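Local coordinates for glycosyl transferase (Staphylococcus aureus, PDB 5U02), which belongs to the glycosyl transferases and here comprises a TarS-type helical linker domain followed by two C-terminal domains of the E-set clan, at residues H174-K179 with Y259-F264; I29-L34 with A75-K80; Y237-E242 with G298-E303. One frame throughout, in Å; residues are numbered along the deposited sequence.

Interaction 1 (H174-K179 with Y259-F264); sequences HSRNKK and YFTKDF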
loop_
_atom_site.group_PDB
_atom_site.type_symbol
_atom_site.label_atom_id
_atom_site.label_comp_id
_atom_site.label_asym_id
_atom_site.label_seq_id
_atom_site.Cartn_x
_atom_site.Cartn_y
_atom_site.Cartn_z
ATOM N N HIS A 174 15.366 -8.188 -7.672
ATOM C CA HIS A 174 16.619 -8.414 -6.964
ATOM C C HIS A 174 17.717 -8.546 -8.005
ATOM O O HIS A 174 17.629 -9.402 -8.890
ATOM C CB HIS A 174 16.530 -9.669 -6.089
ATOM C CG HIS A 174 17.363 -9.614 -4.840
ATOM N ND1 HIS A 174 17.434 -10.669 -3.950
ATOM C CD2 HIS A 174 18.160 -8.639 -4.335
ATOM C CE1 HIS A 174 18.236 -10.342 -2.952
ATOM N NE2 HIS A 174 18.690 -9.117 -3.161
ATOM N N SER A 175 18.732 -7.688 -7.925
ATOM C CA SER A 175 19.840 -7.794 -8.864
ATOM C C SER A 175 20.541 -9.129 -8.665
ATOM O O SER A 175 20.524 -9.703 -7.572
ATOM C CB SER A 175 20.826 -6.632 -8.693
ATOM O OG SER A 175 21.462 -6.643 -7.424
ATOM N N ARG A 176 21.142 -9.641 -9.744
ATOM C CA ARG A 176 21.748 -10.969 -9.683
ATOM C C ARG A 176 22.821 -11.042 -8.604
ATOM O O ARG A 176 22.969 -12.070 -7.934
ATOM C CB ARG A 176 22.324 -11.356 -11.050
ATOM C CG ARG A 176 23.171 -12.638 -11.056
ATOM C CD ARG A 176 22.326 -13.860 -10.733
ATOM N NE ARG A 176 21.065 -13.864 -11.460
ATOM C CZ ARG A 176 20.891 -14.446 -12.646
ATOM N NH1 ARG A 176 21.905 -15.055 -13.250
ATOM N NH2 ARG A 176 19.705 -14.408 -13.247
ATOM N N ASN A 177 23.566 -9.957 -8.399
ATOM C CA ASN A 177 24.586 -9.941 -7.356
ATOM C C ASN A 177 24.016 -9.625 -5.977
ATOM O O ASN A 177 24.789 -9.336 -5.060
ATOM C CB ASN A 177 25.695 -8.941 -7.707
ATOM C CG ASN A 177 25.202 -7.498 -7.776
ATOM O OD1 ASN A 177 24.070 -7.181 -7.397
ATOM N ND2 ASN A 177 26.062 -6.614 -8.262
ATOM N N LYS A 178 22.691 -9.645 -5.822
ATOM C CA LYS A 178 21.990 -9.390 -4.566
ATOM C C LYS A 178 22.245 -7.995 -3.995
ATOM O O LYS A 178 21.796 -7.701 -2.882
ATOM C CB LYS A 178 22.338 -10.444 -3.502
ATOM C CG LYS A 178 22.403 -11.870 -4.017
ATOM C CD LYS A 178 21.018 -12.472 -4.141
ATOM C CE LYS A 178 20.992 -13.587 -5.174
ATOM N NZ LYS A 178 19.602 -14.049 -5.433
ATOM N N LYS A 179 22.938 -7.113 -4.724
ATOM C CA LYS A 179 23.328 -5.834 -4.135
ATOM C C LYS A 179 22.182 -4.829 -4.120
ATOM O O LYS A 179 22.051 -4.050 -3.169
ATOM C CB LYS A 179 24.536 -5.249 -4.873
ATOM C CG LYS A 179 25.816 -6.064 -4.713
ATOM C CD LYS A 179 27.026 -5.169 -4.504
ATOM C CE LYS A 179 28.278 -5.982 -4.190
ATOM N NZ LYS A 179 28.853 -6.599 -5.418
ATOM N N TYR A 259 13.051 -12.169 -19.922
ATOM C CA TYR A 259 13.525 -13.454 -20.417
ATOM C C TYR A 259 13.469 -14.451 -19.274
ATOM O O TYR A 259 13.221 -14.092 -18.120
ATOM C CB TYR A 259 14.944 -13.353 -20.990
ATOM C CG TYR A 259 15.982 -13.068 -19.931
ATOM C CD1 TYR A 259 16.108 -11.798 -19.386
ATOM C CD2 TYR A 259 16.834 -14.061 -19.469
ATOM C CE1 TYR A 259 17.050 -11.521 -18.400
ATOM C CE2 TYR A 259 17.782 -13.795 -18.487
ATOM C CZ TYR A 259 17.889 -12.526 -17.958
ATOM O OH TYR A 259 18.838 -12.281 -16.984
ATOM N N PHE A 260 13.716 -15.713 -19.613
ATOM C CA PHE A 260 13.611 -16.822 -18.681
ATOM C C PHE A 260 14.969 -17.488 -18.538
ATOM O O PHE A 260 15.661 -17.720 -19.535
ATOM C CB PHE A 260 12.550 -17.818 -19.154
ATOM C CG PHE A 260 11.179 -17.215 -19.258
ATOM C CD1 PHE A 260 10.372 -17.101 -18.137
ATOM C CD2 PHE A 260 10.712 -16.726 -20.465
ATOM C CE1 PHE A 260 9.113 -16.526 -18.226
ATOM C CE2 PHE A 260 9.455 -16.159 -20.561
ATOM C CZ PHE A 260 8.652 -16.060 -19.441
ATOM N N THR A 261 15.346 -17.784 -17.300
ATOM C CA THR A 261 16.689 -18.250 -17.013
ATOM C C THR A 261 16.874 -19.691 -17.470
ATOM O O THR A 261 15.925 -20.471 -17.583
ATOM C CB THR A 261 16.997 -18.130 -15.521
ATOM O OG1 THR A 261 16.033 -18.878 -14.767
ATOM C CG2 THR A 261 16.965 -16.671 -15.093
ATOM N N LYS A 262 18.134 -20.039 -17.721
ATOM C CA LYS A 262 18.463 -21.340 -18.283
ATOM C C LYS A 262 18.318 -22.454 -17.254
ATOM O O LYS A 262 17.819 -23.539 -17.576
ATOM C CB LYS A 262 19.886 -21.317 -18.835
ATOM C CG LYS A 262 20.169 -22.424 -19.815
ATOM C CD LYS A 262 19.177 -22.347 -20.955
ATOM C CE LYS A 262 19.389 -23.455 -21.955
ATOM N NZ LYS A 262 18.191 -23.607 -22.824
ATOM N N ASP A 263 18.746 -22.203 -16.014
ATOM C CA ASP A 263 18.842 -23.278 -15.034
ATOM C C ASP A 263 17.478 -23.685 -14.491
ATOM O O ASP A 263 17.206 -24.883 -14.350
ATOM C CB ASP A 263 19.777 -22.875 -13.891
ATOM C CG ASP A 263 19.445 -21.514 -13.308
ATOM O OD1 ASP A 263 18.348 -20.979 -13.577
ATOM O OD2 ASP A 263 20.284 -20.983 -12.555
ATOM N N PHE A 264 16.606 -22.720 -14.173
ATOM C CA PHE A 264 15.336 -23.046 -13.534
ATOM C C PHE A 264 14.135 -22.374 -14.186
ATOM O O PHE A 264 13.038 -22.423 -13.619
ATOM C CB PHE A 264 15.374 -22.698 -12.041
ATOM C CG PHE A 264 16.428 -23.443 -11.285
ATOM C CD1 PHE A 264 16.276 -24.790 -11.004
ATOM C CD2 PHE A 264 17.585 -22.803 -10.872
ATOM C CE1 PHE A 264 17.255 -25.485 -10.315
ATOM C CE2 PHE A 264 18.568 -23.491 -10.185
ATOM C CZ PHE A 264 18.403 -24.831 -9.904
#
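The flat group that carries this contact is the guanidinium of Arg-176, and both of its neighbours in 259-264, the phenol oxygen of Tyr-259 and the methyl of Thr-261, approach it obliquely, neither over a face nor at an edge. One terminal nitrogen does the touching: Arg-176 NH2 lies 4.0 Å from Thr-261 CG2. The same NH2 is 4.4 Å from Tyr-259 OH, a separation too long for a hydrogen bond. Its strong polar partner is Asp-214, which forms a salt bridge to it from strand 212-221, so the arginine end is held there and merely grazes 259-264. Only 63 Å² is buried in all.

The CA atoms of Arg-176 and Thr-261 are 11.5 Å apart, and the long arginine side chain spans most of that gap. It leaves with CG anti to the backbone N (chi1 171°), then bends at chi2 and chi3. Thr-261 turns its methyl to the arginine, while its OG1 bonds to Asn-266 N.

Both segments begin at the ends of strands in the antiparallel sheet of the first C-terminal E-set domain. Strands 212-221 and 267-274 lie between them, and Arg-176 reaches across strand 212-221 towards 259-264. Backbone bonds of Arg-176 to Ile-212 and of Tyr-259 to Ser-268 tie each segment to its neighbouring strand.

Beyond strand 168-175 the chain makes a type I turn from Ser-175 to Lys-178, and at this turn Asn-177 OD1 accepts from two donors. Ser-175 OG bonds to it at 2.7 Å with a C=O...donor angle of 161°. Lys-179 N bonds to Asn-177 OD1 at 2.9 Å from 45° above the carbonyl plane, completing an Asx turn. Arg-176 NH1 and Asp-263 OD2 stay 6.2 Å apart, leaving at most a long-range attraction.

Interaction 2 (I29-L34 with A75-K80); sequences ILAEFL and ALVMSK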
loop_
_atom_site.group_PDB
_atom_site.type_symbol
_atom_site.label_atom_id
_atom_site.label_comp_id
_atom_site.label_asym_id
_atom_site.label_seq_id
_atom_site.Cartn_x
_atom_site.Cartn_y
_atom_site.Cartn_z
ATOM N N ILE A 29 14.809 -41.915 13.692
ATOM C CA ILE A 29 14.862 -42.659 12.437
ATOM C C ILE A 29 13.455 -42.887 11.900
ATOM O O ILE A 29 13.205 -42.787 10.691
ATOM C CB ILE A 29 15.616 -43.984 12.654
ATOM C CG1 ILE A 29 17.122 -43.721 12.724
ATOM C CG2 ILE A 29 15.272 -44.997 11.569
ATOM C CD1 ILE A 29 17.949 -44.971 12.869
ATOM N N LEU A 30 12.507 -43.175 12.796
ATOM C CA LEU A 30 11.126 -43.386 12.379
ATOM C C LEU A 30 10.465 -42.073 11.972
ATOM O O LEU A 30 9.705 -42.031 11.000
ATOM C CB LEU A 30 10.349 -44.062 13.507
ATOM C CG LEU A 30 8.829 -43.983 13.528
ATOM C CD1 LEU A 30 8.294 -44.855 12.426
ATOM C CD2 LEU A 30 8.288 -44.453 14.861
ATOM N N ALA A 31 10.745 -40.990 12.700
ATOM C CA ALA A 31 10.149 -39.701 12.360
ATOM C C ALA A 31 10.547 -39.262 10.957
ATOM O O ALA A 31 9.717 -38.735 10.206
ATOM C CB ALA A 31 10.548 -38.639 13.387
ATOM N N GLU A 32 11.814 -39.474 10.585
ATOM C CA GLU A 32 12.260 -39.174 9.228
ATOM C C GLU A 32 11.603 -40.085 8.207
ATOM O O GLU A 32 11.437 -39.692 7.046
ATOM C CB GLU A 32 13.780 -39.307 9.127
ATOM C CG GLU A 32 14.549 -38.576 10.223
ATOM C CD GLU A 32 15.503 -37.527 9.677
ATOM O OE1 GLU A 32 15.047 -36.690 8.870
ATOM O OE2 GLU A 32 16.689 -37.558 10.064
ATOM N N PHE A 33 11.234 -41.298 8.620
ATOM C CA PHE A 33 10.573 -42.227 7.716
ATOM C C PHE A 33 9.227 -41.685 7.239
ATOM O O PHE A 33 8.915 -41.774 6.046
ATOM C CB PHE A 33 10.426 -43.591 8.401
ATOM C CG PHE A 33 9.408 -44.490 7.765
ATOM C CD1 PHE A 33 9.465 -44.784 6.414
ATOM C CD2 PHE A 33 8.398 -45.057 8.529
ATOM C CE1 PHE A 33 8.525 -45.608 5.837
ATOM C CE2 PHE A 33 7.455 -45.887 7.957
ATOM C CZ PHE A 33 7.519 -46.166 6.611
ATOM N N LEU A 34 8.414 -41.107 8.134
ATOM C CA LEU A 34 7.107 -40.628 7.695
ATOM C C LEU A 34 7.079 -39.160 7.311
ATOM O O LEU A 34 6.058 -38.695 6.794
ATOM C CB LEU A 34 6.011 -40.863 8.740
ATOM C CG LEU A 34 5.846 -42.297 9.232
ATOM C CD1 LEU A 34 6.737 -42.618 10.421
ATOM C CD2 LEU A 34 4.392 -42.652 9.501
ATOM N N ALA A 75 5.391 -35.793 17.813
ATOM C CA ALA A 75 6.009 -34.547 18.251
ATOM C C ALA A 75 7.278 -34.210 17.477
ATOM O O ALA A 75 7.601 -33.026 17.321
ATOM C CB ALA A 75 6.322 -34.612 19.750
ATOM N N LEU A 76 8.002 -35.219 16.989
ATOM C CA LEU A 76 9.207 -34.993 16.203
ATOM C C LEU A 76 8.956 -34.955 14.699
ATOM O O LEU A 76 9.857 -34.562 13.948
ATOM C CB LEU A 76 10.252 -36.073 16.502
ATOM C CG LEU A 76 10.594 -36.335 17.967
ATOM C CD1 LEU A 76 10.128 -37.712 18.408
ATOM C CD2 LEU A 76 12.084 -36.158 18.218
ATOM N N VAL A 77 7.768 -35.351 14.240
ATOM C CA VAL A 77 7.465 -35.298 12.814
ATOM C C VAL A 77 7.102 -33.869 12.421
ATOM O O VAL A 77 6.813 -33.017 13.265
ATOM C CB VAL A 77 6.344 -36.288 12.444
ATOM C CG1 VAL A 77 6.730 -37.703 12.853
ATOM C CG2 VAL A 77 5.028 -35.880 13.083
ATOM N N MET A 78 7.138 -33.604 11.114
ATOM C CA MET A 78 6.778 -32.289 10.590
ATOM C C MET A 78 5.398 -31.871 11.083
ATOM O O MET A 78 4.447 -32.656 11.044
ATOM C CB MET A 78 6.815 -32.310 9.060
ATOM C CG MET A 78 8.197 -32.547 8.484
ATOM S SD MET A 78 8.156 -32.833 6.705
ATOM C CE MET A 78 6.993 -31.574 6.184
ATOM N N SER A 79 5.298 -30.618 11.537
ATOM C CA SER A 79 4.147 -30.192 12.332
ATOM C C SER A 79 2.832 -30.360 11.577
ATOM O O SER A 79 1.807 -30.702 12.179
ATOM C CB SER A 79 4.326 -28.738 12.774
ATOM O OG SER A 79 4.589 -27.890 11.668
ATOM N N LYS A 80 2.836 -30.131 10.265
ATOM C CA LYS A 80 1.584 -30.160 9.518
ATOM C C LYS A 80 1.029 -31.567 9.337
ATOM O O LYS A 80 -0.086 -31.708 8.823
ATOM C CB LYS A 80 1.772 -29.476 8.159
ATOM C CG LYS A 80 2.214 -30.377 7.019
ATOM C CD LYS A 80 2.813 -29.553 5.883
ATOM C CE LYS A 80 2.406 -30.088 4.517
ATOM N NZ LYS A 80 1.024 -29.651 4.159
#
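Val-77 meets Ala-31 of helix 23-40 through a single methyl branch. From its CB, which is set to one side of the helix and not aimed at it, CG1 leaves beside the backbone N and anti to the carbonyl carbon (chi1 -57°), and this branch does the touching. Val-77 CG1 is 4.0 Å from Ala-31 CB and equally 4.0 Å from Ala-31 CA, so the methyl touches both carbons of the alanine. The next group along the helix is more distant: Val-77 CG1 stands 5.2 Å from Leu-34 CB.

A second contact reaches the same alanine, Leu-76 CB lying 4.0 Å from Ala-31 CB. The one methyl of Ala-31 is therefore touched by two consecutive residues, and its small size fits the close approach of the backbones, whose CA atoms are 5.2 Å apart at Ala-31 and Val-77. No hydrogen bond crosses between 29-34 and 75-80. The contact is apolar, and 130 Å² is buried.

Asn-35, the next residue of the same helix, accepts through OD1 from Met-78 N and adds a polar tie. In the all-helical linker domain, 75-80 lies in the loop between helices 56-68 and 82-89. Val-73 packs on Ala-31 and Leu-30, while Leu-34 touches Phe-65 and Ile-66 of helix 56-68, and Ile-29 and Phe-33 touch helix 2-17.

Interaction 3 (Y237-E242 with G298-E303); sequences YAYTAE and GYVFEE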
loop_
_atom_site.group_PDB
_atom_site.type_symbol
_atom_site.label_atom_id
_atom_site.label_comp_id
_atom_site.label_asym_id
_atom_site.label_seq_id
_atom_site.Cartn_x
_atom_site.Cartn_y
_atom_site.Cartn_z
ATOM N N TYR A 237 4.024 -17.549 -22.116
ATOM C CA TYR A 237 4.513 -16.189 -22.313
ATOM C C TYR A 237 3.996 -15.640 -23.636
ATOM O O TYR A 237 4.075 -16.308 -24.674
ATOM C CB TYR A 237 6.040 -16.183 -22.278
ATOM C CG TYR A 237 6.689 -14.813 -22.352
ATOM C CD1 TYR A 237 6.479 -13.863 -21.357
ATOM C CD2 TYR A 237 7.546 -14.489 -23.396
ATOM C CE1 TYR A 237 7.088 -12.623 -21.416
ATOM C CE2 TYR A 237 8.163 -13.253 -23.457
ATOM C CZ TYR A 237 7.929 -12.326 -22.468
ATOM O OH TYR A 237 8.540 -11.098 -22.539
ATOM N N ALA A 238 3.456 -14.421 -23.595
ATOM C CA ALA A 238 2.643 -13.913 -24.693
ATOM C C ALA A 238 3.454 -13.308 -25.833
ATOM O O ALA A 238 2.865 -12.951 -26.857
ATOM C CB ALA A 238 1.651 -12.874 -24.162
ATOM N N TYR A 239 4.771 -13.187 -25.695
ATOM C CA TYR A 239 5.602 -12.556 -26.709
ATOM C C TYR A 239 6.665 -13.523 -27.212
ATOM O O TYR A 239 7.043 -14.481 -26.530
ATOM C CB TYR A 239 6.284 -11.294 -26.162
ATOM C CG TYR A 239 5.335 -10.328 -25.495
ATOM C CD1 TYR A 239 4.661 -9.367 -26.232
ATOM C CD2 TYR A 239 5.106 -10.385 -24.128
ATOM C CE1 TYR A 239 3.785 -8.485 -25.627
ATOM C CE2 TYR A 239 4.232 -9.508 -23.515
ATOM C CZ TYR A 239 3.578 -8.560 -24.269
ATOM O OH TYR A 239 2.710 -7.687 -23.659
ATOM N N THR A 240 7.143 -13.258 -28.428
ATOM C CA THR A 240 8.355 -13.903 -28.914
ATOM C C THR A 240 9.525 -13.552 -28.002
ATOM O O THR A 240 9.608 -12.443 -27.461
ATOM C CB THR A 240 8.658 -13.452 -30.347
ATOM O OG1 THR A 240 7.506 -13.672 -31.173
ATOM C CG2 THR A 240 9.842 -14.218 -30.921
ATOM N N ALA A 241 10.431 -14.512 -27.824
ATOM C CA ALA A 241 11.603 -14.284 -26.989
ATOM C C ALA A 241 12.368 -13.056 -27.464
ATOM O O ALA A 241 12.401 -12.749 -28.658
ATOM C CB ALA A 241 12.511 -15.514 -27.003
ATOM N N GLU A 242 12.954 -12.336 -26.507
ATOM C CA GLU A 242 13.749 -11.125 -26.682
ATOM C C GLU A 242 12.912 -9.886 -27.007
ATOM O O GLU A 242 13.485 -8.803 -27.177
ATOM C CB GLU A 242 14.847 -11.300 -27.744
ATOM C CG GLU A 242 15.858 -12.392 -27.395
ATOM C CD GLU A 242 16.634 -12.089 -26.119
ATOM O OE1 GLU A 242 16.928 -10.902 -25.865
ATOM O OE2 GLU A 242 16.940 -13.033 -25.362
ATOM N N GLY A 298 11.600 -7.628 -31.326
ATOM C CA GLY A 298 10.421 -6.796 -31.278
ATOM C C GLY A 298 10.483 -5.799 -30.136
ATOM O O GLY A 298 11.066 -6.059 -29.083
ATOM N N TYR A 299 9.876 -4.636 -30.363
ATOM C CA TYR A 299 9.695 -3.612 -29.343
ATOM C C TYR A 299 8.210 -3.308 -29.218
ATOM O O TYR A 299 7.545 -3.019 -30.220
ATOM C CB TYR A 299 10.472 -2.337 -29.685
ATOM C CG TYR A 299 11.935 -2.405 -29.323
ATOM C CD1 TYR A 299 12.866 -2.974 -30.195
ATOM C CD2 TYR A 299 12.390 -1.901 -28.112
ATOM C CE1 TYR A 299 14.204 -3.040 -29.863
ATOM C CE2 TYR A 299 13.727 -1.962 -27.773
ATOM C CZ TYR A 299 14.629 -2.532 -28.651
ATOM O OH TYR A 299 15.961 -2.593 -28.313
ATOM N N VAL A 300 7.692 -3.378 -27.995
ATOM C CA VAL A 300 6.277 -3.156 -27.735
ATOM C C VAL A 300 6.101 -1.747 -27.188
ATOM O O VAL A 300 6.796 -1.344 -26.245
ATOM C CB VAL A 300 5.712 -4.205 -26.760
ATOM C CG1 VAL A 300 5.389 -5.492 -27.502
ATOM C CG2 VAL A 300 6.690 -4.469 -25.623
ATOM N N PHE A 301 5.179 -0.998 -27.788
ATOM C CA PHE A 301 4.848 0.349 -27.358
ATOM C C PHE A 301 3.385 0.397 -26.949
ATOM O O PHE A 301 2.558 -0.378 -27.445
ATOM C CB PHE A 301 5.122 1.378 -28.469
ATOM C CG PHE A 301 6.583 1.552 -28.789
ATOM C CD1 PHE A 301 7.230 0.674 -29.644
ATOM C CD2 PHE A 301 7.308 2.593 -28.227
ATOM C CE1 PHE A 301 8.576 0.831 -29.934
ATOM C CE2 PHE A 301 8.652 2.756 -28.511
ATOM C CZ PHE A 301 9.289 1.875 -29.370
ATOM N N GLU A 302 3.070 1.311 -26.035
ATOM C CA GLU A 302 1.687 1.497 -25.618
ATOM C C GLU A 302 0.867 2.065 -26.770
ATOM O O GLU A 302 1.270 3.035 -27.419
ATOM C CB GLU A 302 1.618 2.423 -24.405
ATOM C CG GLU A 302 2.496 3.661 -24.514
ATOM C CD GLU A 302 2.138 4.739 -23.495
ATOM O OE1 GLU A 302 2.860 5.757 -23.438
ATOM O OE2 GLU A 302 1.137 4.579 -22.763
ATOM N N GLU A 303 -0.283 1.457 -27.029
ATOM C CA GLU A 303 -1.139 1.936 -28.099
ATOM C C GLU A 303 -1.940 3.145 -27.635
ATOM O O GLU A 303 -2.213 3.320 -26.445
ATOM C CB GLU A 303 -2.071 0.821 -28.578
ATOM C CG GLU A 303 -1.331 -0.359 -29.211
ATOM C CD GLU A 303 -2.268 -1.329 -29.902
ATOM O OE1 GLU A 303 -3.270 -1.738 -29.284
ATOM O OE2 GLU A 303 -2.016 -1.669 -31.075
HETATM O O HOH W 1 11.167 -10.267 -30.579
#
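Tyr-239 and Val-300 point their CB atoms at each other's segments, and their side chains cross at a slant. The valine methyl comes to one side of the phenol: Val-300 CG1 is 3.9 Å from Tyr-239 CE1 and 4.1 Å from Tyr-239 CD1. Its approach to the ring is oblique, neither face-on nor edge-on. The ring is placed by a chi1 of -51°, which puts CG beside the backbone N, and Ala-238 CB lies 4.2 Å above one face near the rim. At the far end, Tyr-239 OH accepts from the backbone N of Phe-146, tying the hydroxyl end to strand 138-146.

Further along, the backbones are linked by water. Gly-298 N donates to it at 2.8 Å, and the water gives a weak bond to Ala-241 O at 3.4 Å. Glu-242 turns its carboxylate away to a salt bridge with Arg-297.

The two loops belong to successive E-set domains, so the contact lies at their junction. Between the two segments themselves there is one apolar touch and a water bridge with one weak arm, but polar ties beside them, Glu-242 to Arg-297 and backbone bonds of Gly-298 and Val-300 to Ser-244, join the same two loops directly.

Interactions 1 and 3 are neighbours, their centres 20 Å apart, and they meet where Phe-260 CE2 lies 3.6 Å from Tyr-237 CG, the two rings packing edge-to-face. Their segments alternate along the chain. Interaction 2 closes before either of them opens and lies in the linker domain, its centre about 35 Å from that of interaction 1 and about 49 Å from that of interaction 3. An imidazole, probably from the crystallisation liquor, lies about 3 Å from the Tyr-259 side chain in interaction 1, and an imidazole likewise about 3 Å from that of Glu-242 in interaction 3; whether these mark a pocket is open.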